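Local coordinates for DisA protein (Sorangium cellulosum, PDB 6CCA) that probably methylates carbon twice in the disorazol polyketide assembly line, acting as a gem-dimethylating methyltransferase, at residues D186-G189 / P190-G194; Y257-S261 / H262-R266; R270-G273 / P274-F278; R316-L319 / Q320-R324. All coordinates share one frame; numbering follows the deposited sequence.

Contact 1 of 4, residues D186-G189 / P190-G194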
loop_
_atom_site.group_PDB
_atom_site.type_symbol
_atom_site.label_atom_id
_atom_site.label_comp_id
_atom_site.label_asym_id
_atom_site.label_seq_id
_atom_site.Cartn_x
_atom_site.Cartn_y
_atom_site.Cartn_z
ATOM N N ASP A 186 13.722 -11.112 -3.411
ATOM C CA ASP A 186 14.783 -10.389 -4.092
ATOM C C ASP A 186 14.323 -9.062 -4.727
ATOM O O ASP A 186 15.120 -8.096 -4.858
ATOM C CB ASP A 186 15.381 -11.294 -5.188
ATOM C CG ASP A 186 16.077 -12.537 -4.603
ATOM O OD1 ASP A 186 16.010 -12.758 -3.363
ATOM O OD2 ASP A 186 16.678 -13.257 -5.414
ATOM N N LEU A 187 13.104 -9.074 -5.226
ATOM C CA LEU A 187 12.546 -7.857 -5.885
ATOM C C LEU A 187 11.646 -7.052 -4.973
ATOM O O LEU A 187 11.643 -5.808 -5.054
ATOM C CB LEU A 187 11.695 -8.228 -7.111
ATOM C CG LEU A 187 12.463 -8.754 -8.309
ATOM C CD1 LEU A 187 11.463 -9.111 -9.420
ATOM C CD2 LEU A 187 13.441 -7.722 -8.836
ATOM N N MET A 188 10.798 -7.733 -4.191
ATOM C CA MET A 188 9.837 -7.002 -3.320
ATOM C C MET A 188 10.475 -6.445 -2.061
ATOM O O MET A 188 10.122 -5.362 -1.583
ATOM C CB MET A 188 8.607 -7.842 -2.984
ATOM C CG MET A 188 7.622 -8.033 -4.137
ATOM S SD MET A 188 7.045 -6.527 -5.010
ATOM C CE MET A 188 5.341 -7.025 -5.265
ATOM N N GLY A 189 11.461 -7.150 -1.546
ATOM C CA GLY A 189 12.072 -6.812 -0.275
ATOM C C GLY A 189 12.622 -5.403 -0.351
ATOM O O GLY A 189 12.267 -4.561 0.484
ATOM N N PRO A 190 13.452 -5.132 -1.368
ATOM C CA PRO A 190 14.042 -3.802 -1.480
ATOM C C PRO A 190 13.042 -2.653 -1.708
ATOM O O PRO A 190 13.467 -1.470 -1.649
ATOM C CB PRO A 190 15.003 -3.932 -2.670
ATOM C CG PRO A 190 15.285 -5.420 -2.780
ATOM C CD PRO A 190 14.058 -6.095 -2.320
ATOM N N LEU A 191 11.805 -2.969 -2.010
ATOM C CA LEU A 191 10.768 -1.978 -2.215
ATOM C C LEU A 191 10.217 -1.490 -0.893
ATOM O O LEU A 191 9.952 -0.346 -0.717
ATOM C CB LEU A 191 9.620 -2.569 -2.981
ATOM C CG LEU A 191 9.145 -1.928 -4.248
ATOM C CD1 LEU A 191 10.198 -2.056 -5.286
ATOM C CD2 LEU A 191 7.906 -2.660 -4.705
ATOM N N TYR A 192 9.993 -2.438 -0.014
ATOM C CA TYR A 192 9.316 -2.132 1.223
ATOM C C TYR A 192 10.212 -1.473 2.279
ATOM O O TYR A 192 9.723 -0.869 3.176
ATOM C CB TYR A 192 8.804 -3.378 1.896
ATOM C CG TYR A 192 8.016 -4.376 1.145
ATOM C CD1 TYR A 192 6.878 -4.031 0.503
ATOM C CD2 TYR A 192 8.366 -5.691 1.184
ATOM C CE1 TYR A 192 6.114 -4.967 -0.151
ATOM C CE2 TYR A 192 7.617 -6.636 0.551
ATOM C CZ TYR A 192 6.482 -6.276 -0.125
ATOM O OH TYR A 192 5.712 -7.230 -0.756
ATOM N N LYS A 193 11.514 -1.691 2.167
ATOM C CA LYS A 193 12.467 -1.096 3.047
ATOM C C LYS A 193 13.843 -0.973 2.404
ATOM O O LYS A 193 14.125 -1.667 1.526
ATOM C CB LYS A 193 12.558 -1.892 4.345
ATOM C CG LYS A 193 13.303 -3.185 4.215
ATOM C CD LYS A 193 13.767 -3.721 5.543
ATOM C CE LYS A 193 14.253 -5.151 5.401
ATOM N NZ LYS A 193 13.135 -6.107 5.453
ATOM N N GLY A 194 14.674 -0.092 2.911
ATOM C CA GLY A 194 15.990 0.155 2.435
ATOM C C GLY A 194 16.074 1.152 1.292
ATOM O O GLY A 194 17.102 1.264 0.659
HETATM O O HOH W 1 11.080 -5.938 2.999
#
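Met188 and Tyr192 meet across a short helical turn, residues 189 to 192, where the carbonyl oxygen of Met188 is the shared centre. Leu191 N donates to Met188 O at 3.0 Å, approaching 58° out of the carbonyl plane, and Tyr192 N adds a weak bond to the same oxygen. That oxygen also sits over one face of the Tyr192 ring, offset toward its rim, with Tyr192 CD2 3.3 Å away. With chi1 at -50°, Tyr192 CG lies beside its own backbone N, which folds the ring back over the preceding turn. The phenol end crosses the Met188 side chain at an angle, Tyr192 OH lying 3.7 Å from Met188 CB. On another flank, Met188 SD packs against Leu191 CD2 at 4.0 Å. Pro190 has no N-H to give, and its CG instead lies 3.4 Å from Asp186 O. The turn closes with weak bonds from Tyr192 N and Lys193 N to Gly189 O.

In the next shell, Leu157 of helix 152-163 touches both Met188 and Leu191, while Thr238 packs on Tyr192; the turn is thus wedged between that helix and the loop of Gly237 and Thr238. Lys193 leaves helical geometry, and its amine bonds to Gly237 O. Water 1 donates to Gly189 O at 3.1 Å, accepts from Lys193 NZ at 3.2 Å and lies in plane at the edge of the Tyr192 ring.

Contact 2 of 4, residues Y257-S261 / H262-R266; sequences YTDIS and HAFTR
Ser261 occupies the N-cap of helix 262-272, and its backbone O takes the first regular helical bond from Thr265 N, 3.1 Å long. Its side chain supplies the capping bond: Ser261 OG accepts from Phe264 N at 2.9 Å and 171°, close to straight. The hydroxyl turns away from its own N (chi1 168°), which swings it across the open first turn and places it over one face of the Phe264 ring. Asp259 meets the same ring at its edge, OD2 lying 3.5 Å from Phe264 CD2, with carboxylate and ring planes 62° apart. OD2 is fixed by Ser261 N, which donates at 2.8 Å on the anti side, forming an Asx turn that sets the cap in place. Thr265 CG2 packs inside the bend, 3.8 Å from Asp259 CB.

The other carboxylate oxygen, OD1, accepts from Gly234 N in the glycine-rich loop after strand 226-231, a loop that in class I methyltransferases typically binds S-adenosylmethionine. One carboxylate therefore braces two elements, with each oxygen receiving a backbone N-H. These donors, together with the nearby helix start, would probably favour the charged form of Asp259.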
loop_
_atom_site.group_PDB
_atom_site.type_symbol
_atom_site.label_atom_id
_atom_site.label_comp_id
_atom_site.label_asym_id
_atom_site.label_seq_id
_atom_site.Cartn_x
_atom_site.Cartn_y
_atom_site.Cartn_z
ATOM N N TYR A 257 1.076 -10.352 15.631
ATOM C CA TYR A 257 1.495 -10.506 14.245
ATOM C C TYR A 257 0.455 -11.375 13.504
ATOM O O TYR A 257 0.318 -12.566 13.814
ATOM C CB TYR A 257 2.894 -11.152 14.247
ATOM C CG TYR A 257 3.560 -11.362 12.901
ATOM C CD1 TYR A 257 3.028 -12.157 11.928
ATOM C CD2 TYR A 257 4.766 -10.771 12.624
ATOM C CE1 TYR A 257 3.687 -12.358 10.705
ATOM C CE2 TYR A 257 5.425 -11.013 11.441
ATOM C CZ TYR A 257 4.872 -11.810 10.502
ATOM O OH TYR A 257 5.569 -11.960 9.307
ATOM N N THR A 258 -0.315 -10.776 12.606
ATOM C CA THR A 258 -1.425 -11.462 11.974
ATOM C C THR A 258 -1.402 -11.252 10.508
ATOM O O THR A 258 -0.779 -10.287 10.018
ATOM C CB THR A 258 -2.833 -11.044 12.514
ATOM O OG1 THR A 258 -3.241 -9.838 11.920
ATOM C CG2 THR A 258 -2.850 -10.949 13.990
ATOM N N ASP A 259 -1.984 -12.241 9.777
ATOM C CA ASP A 259 -2.134 -12.173 8.339
ATOM C C ASP A 259 -3.260 -13.105 7.966
ATOM O O ASP A 259 -3.585 -14.027 8.713
ATOM C CB ASP A 259 -0.857 -12.668 7.636
ATOM C CG ASP A 259 -0.840 -12.295 6.169
ATOM O OD1 ASP A 259 -0.452 -11.144 5.885
ATOM O OD2 ASP A 259 -1.214 -13.152 5.313
ATOM N N ILE A 260 -3.873 -12.844 6.822
ATOM C CA ILE A 260 -4.859 -13.782 6.326
ATOM C C ILE A 260 -4.267 -15.203 6.136
ATOM O O ILE A 260 -4.939 -16.200 6.372
ATOM C CB ILE A 260 -5.506 -13.255 5.039
ATOM C CG1 ILE A 260 -6.706 -14.109 4.635
ATOM C CG2 ILE A 260 -4.532 -13.141 3.876
ATOM C CD1 ILE A 260 -7.692 -13.301 3.741
ATOM N N SER A 261 -3.013 -15.248 5.698
ATOM C CA SER A 261 -2.295 -16.525 5.498
ATOM C C SER A 261 -1.764 -17.141 6.760
ATOM O O SER A 261 -0.895 -16.594 7.442
ATOM C CB SER A 261 -1.140 -16.342 4.498
ATOM O OG SER A 261 -0.266 -17.460 4.469
ATOM N N HIS A 262 -2.246 -18.329 7.033
ATOM C CA HIS A 262 -1.738 -19.122 8.110
ATOM C C HIS A 262 -0.266 -19.460 7.913
ATOM O O HIS A 262 0.496 -19.373 8.841
ATOM C CB HIS A 262 -2.650 -20.346 8.282
ATOM C CG HIS A 262 -2.275 -21.204 9.420
ATOM N ND1 HIS A 262 -1.429 -22.276 9.267
ATOM C CD2 HIS A 262 -2.603 -21.160 10.735
ATOM C CE1 HIS A 262 -1.220 -22.836 10.447
ATOM N NE2 HIS A 262 -1.944 -22.197 11.347
ATOM N N ALA A 263 0.150 -19.775 6.681
ATOM C CA ALA A 263 1.540 -19.992 6.365
ATOM C C ALA A 263 2.431 -18.798 6.711
ATOM O O ALA A 263 3.523 -18.971 7.265
ATOM C CB ALA A 263 1.717 -20.315 4.877
ATOM N N PHE A 264 2.009 -17.602 6.288
ATOM C CA PHE A 264 2.758 -16.413 6.612
ATOM C C PHE A 264 2.881 -16.186 8.120
ATOM O O PHE A 264 3.925 -15.793 8.577
ATOM C CB PHE A 264 2.194 -15.167 5.926
ATOM C CG PHE A 264 2.391 -15.120 4.435
ATOM C CD1 PHE A 264 3.270 -15.977 3.756
ATOM C CD2 PHE A 264 1.696 -14.214 3.708
ATOM C CE1 PHE A 264 3.433 -15.884 2.377
ATOM C CE2 PHE A 264 1.841 -14.098 2.340
ATOM C CZ PHE A 264 2.707 -14.944 1.669
ATOM N N THR A 265 1.875 -16.469 8.908
ATOM C CA THR A 265 1.992 -16.287 10.329
ATOM C C THR A 265 2.953 -17.332 10.932
ATOM O O THR A 265 3.685 -17.005 11.820
ATOM C CB THR A 265 0.602 -16.214 11.053
ATOM O OG1 THR A 265 -0.047 -17.458 11.059
ATOM C CG2 THR A 265 -0.343 -15.309 10.295
ATOM N N ARG A 266 2.942 -18.555 10.413
ATOM C CA ARG A 266 3.846 -19.593 10.902
ATOM C C ARG A 266 5.309 -19.234 10.637
ATOM O O ARG A 266 6.169 -19.405 11.501
ATOM C CB ARG A 266 3.512 -20.941 10.261
ATOM C CG ARG A 266 4.538 -22.029 10.531
ATOM C CD ARG A 266 4.310 -23.237 9.636
ATOM N NE ARG A 266 2.896 -23.435 9.334
ATOM C CZ ARG A 266 2.409 -23.592 8.108
ATOM N NH1 ARG A 266 3.222 -23.572 7.061
ATOM N NH2 ARG A 266 1.107 -23.768 7.927
#

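Contact 3 of 4, residues R270-G273 / P274-F278; sequences RQYG and PRYPF
Tyr272 and Tyr276 make a local contact, side-chain packing over a hydrogen-bonded turn, where the chain leaves helix 262-272 and heads for strand 279-281. Tyr276 N donates to Tyr272 O at 3.1 Å, and the C=O...N angle of 164° puts the donor nearly along the C=O axis; a weak bond from the same N to Gly273 O makes it bifurcated. The side chains follow the backbone: Tyr276 CD2 lies 4.1 Å from Tyr272 CB and 3.4 Å from Tyr272 O. Chi1 of -56° sets Tyr276 CG anti to its carbonyl carbon, leading the ring past that oxygen. Pro274 offers no N-H, and Arg270 O has Pro274 CD 3.7 Å away where an amide hydrogen would otherwise point. Water 2 bridges the same bend, donating to Gln271 O at 2.7 Å and accepting from Arg275 N at 2.8 Å.

Arg275 CG lies over one face of the Tyr276 ring, offset toward its rim, and the extended chain carries NE on to Tyr276 OH, donating at 3.0 Å, with the hydroxyl tilted 23° from the guanidinium plane. Glu244 OE1, on helix 239-246, takes both Arg275 NH2 in a salt bridge and Tyr276 OH in a hydrogen bond, pinning the turn to that helix. Tyr272 also packs on Ala240 and Leu243 there. The turn belongs to a beta-alpha-beta crossover, linking parallel strands 253-257 and 279-281 through helix 262-272, as in Rossmann-like methyltransferases.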
loop_
_atom_site.group_PDB
_atom_site.type_symbol
_atom_site.label_atom_id
_atom_site.label_comp_id
_atom_site.label_asym_id
_atom_site.label_seq_id
_atom_site.Cartn_x
_atom_site.Cartn_y
_atom_site.Cartn_z
ATOM N N ARG A 270 8.450 -18.526 13.228
ATOM C CA ARG A 270 9.815 -19.078 13.082
ATOM C C ARG A 270 10.878 -18.029 13.102
ATOM O O ARG A 270 11.918 -18.204 13.715
ATOM C CB ARG A 270 9.973 -19.823 11.770
ATOM C CG ARG A 270 9.115 -21.056 11.649
ATOM C CD ARG A 270 9.640 -21.927 10.493
ATOM N NE ARG A 270 8.695 -22.991 10.213
ATOM C CZ ARG A 270 8.643 -23.682 9.085
ATOM N NH1 ARG A 270 9.518 -23.480 8.116
ATOM N NH2 ARG A 270 7.695 -24.593 8.945
ATOM N N GLN A 271 10.628 -16.910 12.409
ATOM C CA GLN A 271 11.634 -15.915 12.214
ATOM C C GLN A 271 11.803 -14.980 13.388
ATOM O O GLN A 271 12.942 -14.650 13.832
ATOM C CB GLN A 271 11.330 -15.159 10.898
ATOM C CG GLN A 271 12.417 -14.140 10.552
ATOM C CD GLN A 271 12.266 -13.609 9.117
ATOM O OE1 GLN A 271 11.235 -13.782 8.442
ATOM N NE2 GLN A 271 13.290 -12.993 8.661
ATOM N N TYR A 272 10.667 -14.520 13.932
ATOM C CA TYR A 272 10.669 -13.492 14.962
ATOM C C TYR A 272 10.309 -13.954 16.350
ATOM O O TYR A 272 10.601 -13.260 17.283
ATOM C CB TYR A 272 9.674 -12.386 14.547
ATOM C CG TYR A 272 10.100 -11.789 13.200
ATOM C CD1 TYR A 272 11.290 -11.060 13.092
ATOM C CD2 TYR A 272 9.301 -11.909 12.057
ATOM C CE1 TYR A 272 11.690 -10.529 11.868
ATOM C CE2 TYR A 272 9.722 -11.410 10.810
ATOM C CZ TYR A 272 10.916 -10.713 10.737
ATOM O OH TYR A 272 11.330 -10.193 9.519
ATOM N N GLY A 273 9.567 -15.066 16.467
ATOM C CA GLY A 273 9.107 -15.524 17.778
ATOM C C GLY A 273 10.199 -15.702 18.809
ATOM O O GLY A 273 10.114 -15.138 19.904
ATOM N N PRO A 274 11.274 -16.466 18.454
ATOM C CA PRO A 274 12.367 -16.598 19.444
ATOM C C PRO A 274 12.935 -15.290 20.011
ATOM O O PRO A 274 13.164 -15.148 21.259
ATOM C CB PRO A 274 13.425 -17.422 18.669
ATOM C CG PRO A 274 12.640 -18.212 17.701
ATOM C CD PRO A 274 11.598 -17.172 17.210
ATOM N N ARG A 275 13.165 -14.317 19.137
ATOM C CA ARG A 275 13.817 -13.081 19.591
ATOM C C ARG A 275 12.890 -12.131 20.274
ATOM O O ARG A 275 13.341 -11.290 21.074
ATOM C CB ARG A 275 14.481 -12.442 18.335
ATOM C CG ARG A 275 15.214 -11.111 18.567
ATOM C CD ARG A 275 16.040 -10.733 17.314
ATOM N NE ARG A 275 16.524 -9.361 17.381
ATOM C CZ ARG A 275 17.574 -8.952 18.088
ATOM N NH1 ARG A 275 18.300 -9.814 18.807
ATOM N NH2 ARG A 275 17.911 -7.669 18.079
ATOM N N TYR A 276 11.582 -12.228 19.990
ATOM C CA TYR A 276 10.536 -11.303 20.522
ATOM C C TYR A 276 9.393 -12.074 21.159
ATOM O O TYR A 276 8.347 -12.326 20.552
ATOM C CB TYR A 276 9.997 -10.422 19.348
ATOM C CG TYR A 276 11.099 -9.678 18.661
ATOM C CD1 TYR A 276 11.769 -8.638 19.302
ATOM C CD2 TYR A 276 11.474 -10.004 17.374
ATOM C CE1 TYR A 276 12.805 -7.964 18.648
ATOM C CE2 TYR A 276 12.513 -9.333 16.746
ATOM C CZ TYR A 276 13.138 -8.288 17.394
ATOM O OH TYR A 276 14.144 -7.596 16.728
ATOM N N PRO A 277 9.595 -12.511 22.430
ATOM C CA PRO A 277 8.621 -13.364 23.078
ATOM C C PRO A 277 7.349 -12.669 23.387
ATOM O O PRO A 277 6.354 -13.322 23.620
ATOM C CB PRO A 277 9.312 -13.773 24.410
ATOM C CG PRO A 277 10.751 -13.337 24.295
ATOM C CD PRO A 277 10.745 -12.181 23.310
ATOM N N PHE A 278 7.329 -11.341 23.324
ATOM C CA PHE A 278 6.069 -10.606 23.496
ATOM C C PHE A 278 5.040 -10.698 22.286
ATOM O O PHE A 278 3.938 -10.126 22.351
ATOM C CB PHE A 278 6.366 -9.149 23.866
ATOM C CG PHE A 278 7.121 -8.374 22.817
ATOM C CD1 PHE A 278 8.501 -8.339 22.819
ATOM C CD2 PHE A 278 6.468 -7.660 21.840
ATOM C CE1 PHE A 278 9.231 -7.609 21.887
ATOM C CE2 PHE A 278 7.192 -6.927 20.877
ATOM C CZ PHE A 278 8.574 -6.885 20.899
HETATM O O HOH W 2 13.729 -14.693 16.429
#

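Contact 4 of 4, residues R316-L319 / Q320-R324; sequences RSTL and QSIKR
Arg316 O accepts from Gln320 N at 3.0 Å, the first of four consecutive i to i+4 bonds that make this a regular alpha-helical stretch. The same oxygen has Gln320 CG 3.3 Å away, because that side chain, with chi1 at -73°, lies back along the preceding turn and then bends at chi2. Its amide is held by Glu382 OE1 and Arg414 N, while the Arg316 guanidinium reaches Glu381, Glu382 and Glu362 in salt bridges.

Ser317 O comes next, accepting from Ser321 N at 3.0 Å. Water 3 donates to that carbonyl at 2.8 Å and also bonds to Ser321 OG at 3.1 Å, tying the serine hydroxyl back to the preceding turn. Thr318 O receives Ile322 N with an N-H...O angle of 163°, the straightest of the four, and Ile322 CG1 lies 3.4 Å from Thr318 O. Thr318 OG1 bonds to Thr312 OG1. Leu319 O takes Lys323 N at 2.9 Å. Beyond it, Leu319 CD2 and Ile322 CD1 come loosely together at 4.5 Å, on a shared apolar flank.

That flank faces Leu332 of strand 330-337, touched by both Leu319 and Ile322. Leu319 also reaches Leu378 and Leu379 of helix 372-381, and Lys323 anchors the far turn through Asp410, Val412 and Glu382 O, beside strand 412-413. The helix is thereby packed between the central sheet and the C-terminal elements.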
loop_
_atom_site.group_PDB
_atom_site.type_symbol
_atom_site.label_atom_id
_atom_site.label_comp_id
_atom_site.label_asym_id
_atom_site.label_seq_id
_atom_site.Cartn_x
_atom_site.Cartn_y
_atom_site.Cartn_z
ATOM N N ARG A 316 -15.668 0.252 4.367
ATOM C CA ARG A 316 -16.434 0.699 5.527
ATOM C C ARG A 316 -16.645 -0.435 6.526
ATOM O O ARG A 316 -16.559 -0.235 7.738
ATOM C CB ARG A 316 -17.783 1.273 5.090
ATOM C CG ARG A 316 -17.690 2.635 4.420
ATOM C CD ARG A 316 -19.068 3.168 4.062
ATOM N NE ARG A 316 -18.994 4.311 3.158
ATOM C CZ ARG A 316 -18.866 5.572 3.559
ATOM N NH1 ARG A 316 -18.799 5.857 4.852
ATOM N NH2 ARG A 316 -18.807 6.551 2.665
ATOM N N SER A 317 -16.922 -1.623 6.002
ATOM C CA SER A 317 -17.152 -2.772 6.800
ATOM C C SER A 317 -15.840 -3.197 7.521
ATOM O O SER A 317 -15.826 -3.604 8.666
ATOM C CB SER A 317 -17.635 -3.893 5.845
ATOM O OG SER A 317 -17.775 -5.075 6.540
ATOM N N THR A 318 -14.737 -3.130 6.791
ATOM C CA THR A 318 -13.456 -3.479 7.344
ATOM C C THR A 318 -13.069 -2.511 8.457
ATOM O O THR A 318 -12.614 -2.936 9.509
ATOM C CB THR A 318 -12.423 -3.521 6.204
ATOM O OG1 THR A 318 -12.685 -4.656 5.374
ATOM C CG2 THR A 318 -10.978 -3.622 6.720
ATOM N N LEU A 319 -13.346 -1.231 8.261
ATOM C CA LEU A 319 -13.114 -0.237 9.280
ATOM C C LEU A 319 -13.955 -0.454 10.539
ATOM O O LEU A 319 -13.464 -0.232 11.649
ATOM C CB LEU A 319 -13.356 1.167 8.764
ATOM C CG LEU A 319 -12.346 1.599 7.693
ATOM C CD1 LEU A 319 -12.805 2.921 7.072
ATOM C CD2 LEU A 319 -10.925 1.730 8.255
ATOM N N GLN A 320 -15.198 -0.922 10.360
ATOM C CA GLN A 320 -16.068 -1.175 11.499
ATOM C C GLN A 320 -15.561 -2.377 12.238
ATOM O O GLN A 320 -15.641 -2.394 13.460
ATOM C CB GLN A 320 -17.553 -1.322 11.064
ATOM C CG GLN A 320 -18.172 0.007 10.661
ATOM C CD GLN A 320 -18.207 1.019 11.797
ATOM O OE1 GLN A 320 -18.476 0.660 12.976
ATOM N NE2 GLN A 320 -17.944 2.255 11.486
ATOM N N SER A 321 -14.965 -3.363 11.558
ATOM C CA SER A 321 -14.428 -4.498 12.309
ATOM C C SER A 321 -13.216 -4.073 13.101
ATOM O O SER A 321 -12.992 -4.546 14.195
ATOM C CB SER A 321 -13.996 -5.683 11.446
ATOM O OG SER A 321 -15.081 -6.196 10.795
ATOM N N ILE A 322 -12.409 -3.191 12.500
ATOM C CA ILE A 322 -11.261 -2.583 13.241
ATOM C C ILE A 322 -11.741 -1.857 14.524
ATOM O O ILE A 322 -11.150 -2.022 15.593
ATOM C CB ILE A 322 -10.472 -1.664 12.312
ATOM C CG1 ILE A 322 -9.729 -2.565 11.333
ATOM C CG2 ILE A 322 -9.466 -0.809 13.059
ATOM C CD1 ILE A 322 -9.022 -1.796 10.201
ATOM N N LYS A 323 -12.819 -1.088 14.393
ATOM C CA LYS A 323 -13.442 -0.409 15.534
ATOM C C LYS A 323 -13.945 -1.364 16.610
ATOM O O LYS A 323 -13.848 -1.055 17.774
ATOM C CB LYS A 323 -14.568 0.527 15.075
ATOM C CG LYS A 323 -14.038 1.726 14.372
ATOM C CD LYS A 323 -15.095 2.762 14.116
ATOM C CE LYS A 323 -15.281 3.709 15.287
ATOM N NZ LYS A 323 -16.574 4.428 15.108
ATOM N N ARG A 324 -14.389 -2.541 16.222
ATOM C CA ARG A 324 -14.819 -3.573 17.181
ATOM C C ARG A 324 -13.630 -4.059 17.968
ATOM O O ARG A 324 -13.731 -4.210 19.166
ATOM C CB ARG A 324 -15.483 -4.753 16.433
ATOM C CG ARG A 324 -15.929 -5.913 17.326
ATOM C CD ARG A 324 -16.989 -6.780 16.624
ATOM N NE ARG A 324 -18.133 -5.933 16.226
ATOM C CZ ARG A 324 -19.013 -5.397 17.093
ATOM N NH1 ARG A 324 -18.906 -5.621 18.409
ATOM N NH2 ARG A 324 -20.004 -4.627 16.645
HETATM O O HOH W 3 -17.862 -4.948 10.041
#

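In the fold
Following the chain, the four contacts come in series; none nests within or crosses another. Contact 1 closes the short turn before helix 196-216, and its lysine bond to Gly237 joins it to the loop after strand 226-231. Contact 2 turns strand 253-257 into helix 262-272 and bonds to the same loop at Gly234. Contact 3 leaves that helix for strand 279-281; contacts 2 and 3 touch where Tyr257 CE2 packs 4.0 Å from Tyr272 CD2, packing the end of the helix back on the strand that precedes it. Contact 4 closes no loop but lies within helix 315-325, its centre about 30 Å from that of contact 1, on the opposite side of the chain's centre.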